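Local coordinates for rhophilin-2 (Homo sapiens, PDB 2VSV), which binds GTP-Rho specifically, may limit stress fibre formation or increase F-actin turnover, and is represented here by its PDZ domain, at residues 38-43 against 82-87; 69-74 against 89-94. One frame throughout, in Å; residues are numbered along the deposited sequence.

Both contacts involve the same stretch of chain, helix 81-89 and the loop that follows it. In contact 1 the helix meets strand 38-41 across the groove of the PDZ domain; in contact 2 the loop meets strand 67-71 and the turn after it. Each is partly buried, with one well-covered branched residue, V84 or I71, at its inner end and an exposed one, M85 or Q72, at its outer end. Contact 1 is apolar between side chains, two branched aliphatics with a methionine at the margin, whereas contact 2 adds an aromatic ring and an amide. They touch one another where CD1 of I71 packs at 3.9 Å against CB of L87, joining the two contacts through aliphatic side chains.

Contact 1 (38-43 against 82-87); sequences FTLRGN and SEVMKL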
# COMPACT_ATOMS: atom_id res chain seq x y z
N PHE B 38 6.95 14.59 7.32
CA PHE B 38 5.75 13.77 7.11
C PHE B 38 4.80 13.92 8.25
O PHE B 38 5.22 14.24 9.34
CB PHE B 38 6.07 12.28 6.85
CG PHE B 38 7.01 11.64 7.82
CD1 PHE B 38 6.53 10.93 8.92
CD2 PHE B 38 8.38 11.72 7.63
CE1 PHE B 38 7.39 10.30 9.80
CE2 PHE B 38 9.27 11.10 8.53
CZ PHE B 38 8.78 10.39 9.60
N THR B 39 3.52 13.68 7.98
CA THR B 39 2.55 13.51 9.05
C THR B 39 2.29 12.05 9.32
O THR B 39 2.72 11.16 8.58
CB THR B 39 1.22 14.23 8.81
OG1 THR B 39 0.56 13.66 7.68
CG2 THR B 39 1.48 15.77 8.60
N LEU B 40 1.60 11.79 10.42
CA LEU B 40 1.37 10.46 10.92
C LEU B 40 -0.13 10.31 11.15
O LEU B 40 -0.83 11.30 11.34
CB LEU B 40 2.07 10.27 12.27
CG LEU B 40 3.59 10.35 12.27
CD1 LEU B 40 4.13 10.34 13.71
CD2 LEU B 40 4.15 9.19 11.47
N ARG B 41 -0.60 9.07 11.16
CA ARG B 41 -2.03 8.78 11.25
C ARG B 41 -2.25 7.42 11.89
O ARG B 41 -1.45 6.52 11.71
CB ARG B 41 -2.62 8.78 9.83
CG ARG B 41 -4.09 8.54 9.74
CD ARG B 41 -4.59 8.71 8.31
NE ARG B 41 -4.27 7.57 7.43
CZ ARG B 41 -5.01 7.17 6.39
NH1 ARG B 41 -6.13 7.82 6.07
NH2 ARG B 41 -4.65 6.12 5.67
N GLY B 42 -3.33 7.29 12.66
CA GLY B 42 -3.69 6.01 13.24
C GLY B 42 -2.81 5.60 14.41
O GLY B 42 -1.88 6.33 14.78
N ASN B 43 -3.11 4.42 14.95
CA ASN B 43 -2.48 3.90 16.16
C ASN B 43 -2.12 2.44 15.97
O ASN B 43 -2.85 1.68 15.36
CB ASN B 43 -3.43 4.02 17.36
CG ASN B 43 -3.85 5.46 17.65
OD1 ASN B 43 -3.07 6.27 18.14
ND2 ASN B 43 -5.10 5.77 17.33
N SER B 82 0.38 9.65 19.34
CA SER B 82 0.99 10.60 20.26
C SER B 82 2.37 10.11 20.74
O SER B 82 3.35 10.87 20.76
CB SER B 82 0.06 10.83 21.45
OG SER B 82 0.65 11.69 22.37
N GLU B 83 2.44 8.84 21.10
CA GLU B 83 3.68 8.21 21.53
C GLU B 83 4.78 8.16 20.46
O GLU B 83 5.97 8.44 20.72
CB GLU B 83 3.39 6.84 22.05
CG GLU B 83 2.55 6.91 23.32
CD GLU B 83 2.12 5.54 23.77
OE1 GLU B 83 1.65 4.74 22.94
OE2 GLU B 83 2.25 5.28 24.97
N VAL B 84 4.38 7.81 19.26
CA VAL B 84 5.35 7.79 18.17
C VAL B 84 5.85 9.17 17.87
O VAL B 84 7.04 9.37 17.69
CB VAL B 84 4.77 7.15 16.89
CG1 VAL B 84 5.80 7.39 15.73
CG2 VAL B 84 4.52 5.69 17.11
N MET B 85 4.96 10.16 17.85
CA MET B 85 5.39 11.55 17.70
C MET B 85 6.41 11.95 18.77
O MET B 85 7.44 12.54 18.46
CB MET B 85 4.18 12.47 17.72
CG MET B 85 4.50 13.94 17.58
SD MET B 85 2.98 14.84 17.22
CE MET B 85 2.50 13.90 15.77
N LYS B 86 6.14 11.62 20.04
CA LYS B 86 7.07 11.99 21.10
C LYS B 86 8.42 11.32 20.96
O LYS B 86 9.45 11.97 21.12
CB LYS B 86 6.47 11.69 22.47
CG LYS B 86 5.41 12.63 22.86
CD LYS B 86 4.66 12.10 24.06
CE LYS B 86 3.56 13.05 24.47
NZ LYS B 86 3.07 12.69 25.81
N LEU B 87 8.43 10.04 20.61
CA LEU B 87 9.69 9.39 20.25
C LEU B 87 10.47 10.08 19.13
O LEU B 87 11.67 10.32 19.26
CB LEU B 87 9.46 7.93 19.85
CG LEU B 87 9.26 7.02 21.06
CD1 LEU B 87 8.74 5.64 20.60
CD2 LEU B 87 10.59 6.92 21.89
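L40 of strand 38-41 and V84 of helix 81-89 form the close-packed part of this contact. L40 meets the 82-87 turns of the helix through one methyl, CD1, which lies 3.9 Å from V84 CG1, a normal van der Waals separation for two carbons. An extended second torsion (chi2 172°) carries CD1 away from the strand, while the other branch turns aside, L40 CD2 lying in plane at the edge of the F38 ring. Leucine suits the place because its fork can serve two neighbours at once. On the helix, V84 has CG1 anti to its own N (chi1 171°), so this branch comes forward to receive the leucine methyl. A compact beta-branched residue suits this buried position, where V84 also packs on V46.

Toward solvent the packing thins out. The same L40 methyl comes within 4.2 Å of M85 N, but the methionine side chain is more distant: M85 CE is 4.4 Å from L40 CD1 in one of its two conformers, so that approach is tentative. M85 is exposed, and its flexible thioether can settle in more than one way at the exposed margin of the contact. No hydrogen bond crosses the contact. L81 and L88, on the same helix, also touch L40. An apolar strand residue facing helix 81-89, which corresponds to the second helix of the PDZ fold, is characteristic of that fold, where the strand and helix border the groove that, in PDZ domains generally, receives the C-terminal end of a partner peptide.

Contact 2 (69-74 against 89-94); sequences VSIQLV and KSFGED
F91 pushes its ring toward the end of strand 67-71, where I71 and Q72 receive its outer rim. The apolar part is the meeting with I71, whose CG2 lies 3.4 Å from F91 CE2, a close approach for two carbons, and 3.6 Å from F91 CZ. This methyl stands anti to the isoleucine N, and it reaches the ring obliquely. Isoleucine suits the site because its longer branch, ending in CD1, packs on L87 and V84 of helix 81-89, while the broad ring of F91 can also rest on I96 of strand 96-101.

The polar group nearby is the amide of Q72. Its chain, extended beyond CG (chi2 179°), brings NE2 to the ring edge, 3.4 Å from F91 CE1. Amide and ring planes stand 87° apart. The amide packs at the ring edge, so this is not an N-H to pi-face contact. A glutamine fits here: its stem carries the amide out to the ring, while the residue itself stays exposed.

Backbone hydrogen bonds shape each side separately. I71 to V74 and F91 to D94 are both type II' turns, closed by V74 N to I71 O and D94 N to F91 O, each 2.8 Å. With I71 N to V74 O (3.0 Å), the first is a tight hairpin. G92 sits easily at its positive-phi position; Q72, at the matching place, adopts a less common backbone. In this PDZ domain the contact joins that hairpin to the loop leading from helix 81-89 into strand 96-101. No hydrogen bond spans the two segments, so between them the contact rests on van der Waals fit, with little directional constraint.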
# COMPACT_ATOMS: atom_id res chain seq x y z
N VAL B 69 7.19 0.34 12.46
CA VAL B 69 7.12 -0.82 13.38
C VAL B 69 8.16 -0.72 14.48
O VAL B 69 7.97 -1.29 15.57
CB VAL B 69 7.21 -2.13 12.61
CG1 VAL B 69 5.89 -2.37 11.87
CG2 VAL B 69 8.40 -2.08 11.63
N SER B 70 9.24 0.03 14.21
CA SER B 70 10.28 0.30 15.21
C SER B 70 11.06 1.58 14.92
O SER B 70 11.13 2.05 13.77
CB SER B 70 11.21 -0.90 15.35
OG SER B 70 11.87 -1.17 14.15
N ILE B 71 11.58 2.18 16.00
CA ILE B 71 12.49 3.31 15.96
C ILE B 71 13.71 2.85 16.73
O ILE B 71 13.61 2.50 17.91
CB ILE B 71 11.83 4.60 16.60
CG1 ILE B 71 10.63 5.06 15.76
CG2 ILE B 71 12.87 5.75 16.74
CD1 ILE B 71 9.75 6.07 16.48
N GLN B 72 14.84 2.74 16.05
CA GLN B 72 15.97 1.98 16.58
C GLN B 72 15.47 0.66 17.18
O GLN B 72 14.80 -0.08 16.48
CB GLN B 72 16.76 2.80 17.60
CG GLN B 72 17.44 4.08 17.02
CD GLN B 72 18.21 4.89 18.06
OE1 GLN B 72 18.15 4.61 19.26
NE2 GLN B 72 18.97 5.91 17.59
N LEU B 73 15.80 0.35 18.42
CA LEU B 73 15.40 -0.93 18.99
C LEU B 73 14.21 -0.76 19.90
O LEU B 73 13.96 -1.65 20.70
CB LEU B 73 16.59 -1.62 19.70
CG LEU B 73 17.83 -1.93 18.83
CD1 LEU B 73 18.91 -2.67 19.64
CD2 LEU B 73 17.50 -2.75 17.59
N VAL B 74 13.45 0.34 19.75
CA VAL B 74 12.19 0.55 20.47
C VAL B 74 11.07 0.08 19.57
O VAL B 74 10.96 0.49 18.39
CB VAL B 74 11.94 2.05 20.86
CG1 VAL B 74 10.53 2.23 21.48
CG2 VAL B 74 13.02 2.54 21.86
N LYS B 89 10.17 13.16 18.12
CA LYS B 89 10.56 14.50 18.48
C LYS B 89 11.88 14.48 19.30
O LYS B 89 12.75 15.32 19.12
CB LYS B 89 9.46 15.24 19.23
CG LYS B 89 9.81 16.74 19.37
CD LYS B 89 8.59 17.64 19.52
CE LYS B 89 9.02 19.06 19.90
NZ LYS B 89 10.00 19.67 18.94
N SER B 90 12.03 13.43 20.11
CA SER B 90 13.17 13.25 20.99
C SER B 90 14.53 13.24 20.29
O SER B 90 15.56 13.46 20.93
CB SER B 90 13.00 11.95 21.80
OG SER B 90 13.51 10.84 21.04
N PHE B 91 14.56 12.96 18.98
CA PHE B 91 15.82 12.90 18.24
C PHE B 91 16.34 14.27 17.86
O PHE B 91 17.52 14.42 17.49
CB PHE B 91 15.64 12.03 16.96
CG PHE B 91 15.60 10.56 17.23
CD1 PHE B 91 16.75 9.81 17.14
CD2 PHE B 91 14.43 9.93 17.60
CE1 PHE B 91 16.74 8.50 17.38
CE2 PHE B 91 14.42 8.57 17.84
CZ PHE B 91 15.58 7.85 17.75
N GLY B 92 15.47 15.27 17.86
CA GLY B 92 15.86 16.56 17.39
C GLY B 92 16.41 16.44 15.99
O GLY B 92 15.76 15.87 15.11
N GLU B 93 17.58 17.00 15.77
CA GLU B 93 18.21 16.97 14.44
C GLU B 93 19.21 15.83 14.32
O GLU B 93 19.94 15.75 13.33
CB GLU B 93 18.94 18.28 14.17
CG GLU B 93 18.05 19.50 14.08
CD GLU B 93 18.77 20.71 13.50
OE1 GLU B 93 19.98 20.62 13.21
OE2 GLU B 93 18.11 21.76 13.35
N ASP B 94 19.24 14.94 15.31
CA ASP B 94 20.13 13.77 15.19
C ASP B 94 19.56 12.67 14.29
O ASP B 94 18.36 12.65 14.00
CB ASP B 94 20.46 13.21 16.57
CG ASP B 94 21.39 14.12 17.39
OD1 ASP B 94 22.22 14.85 16.79
OD2 ASP B 94 21.31 14.06 18.63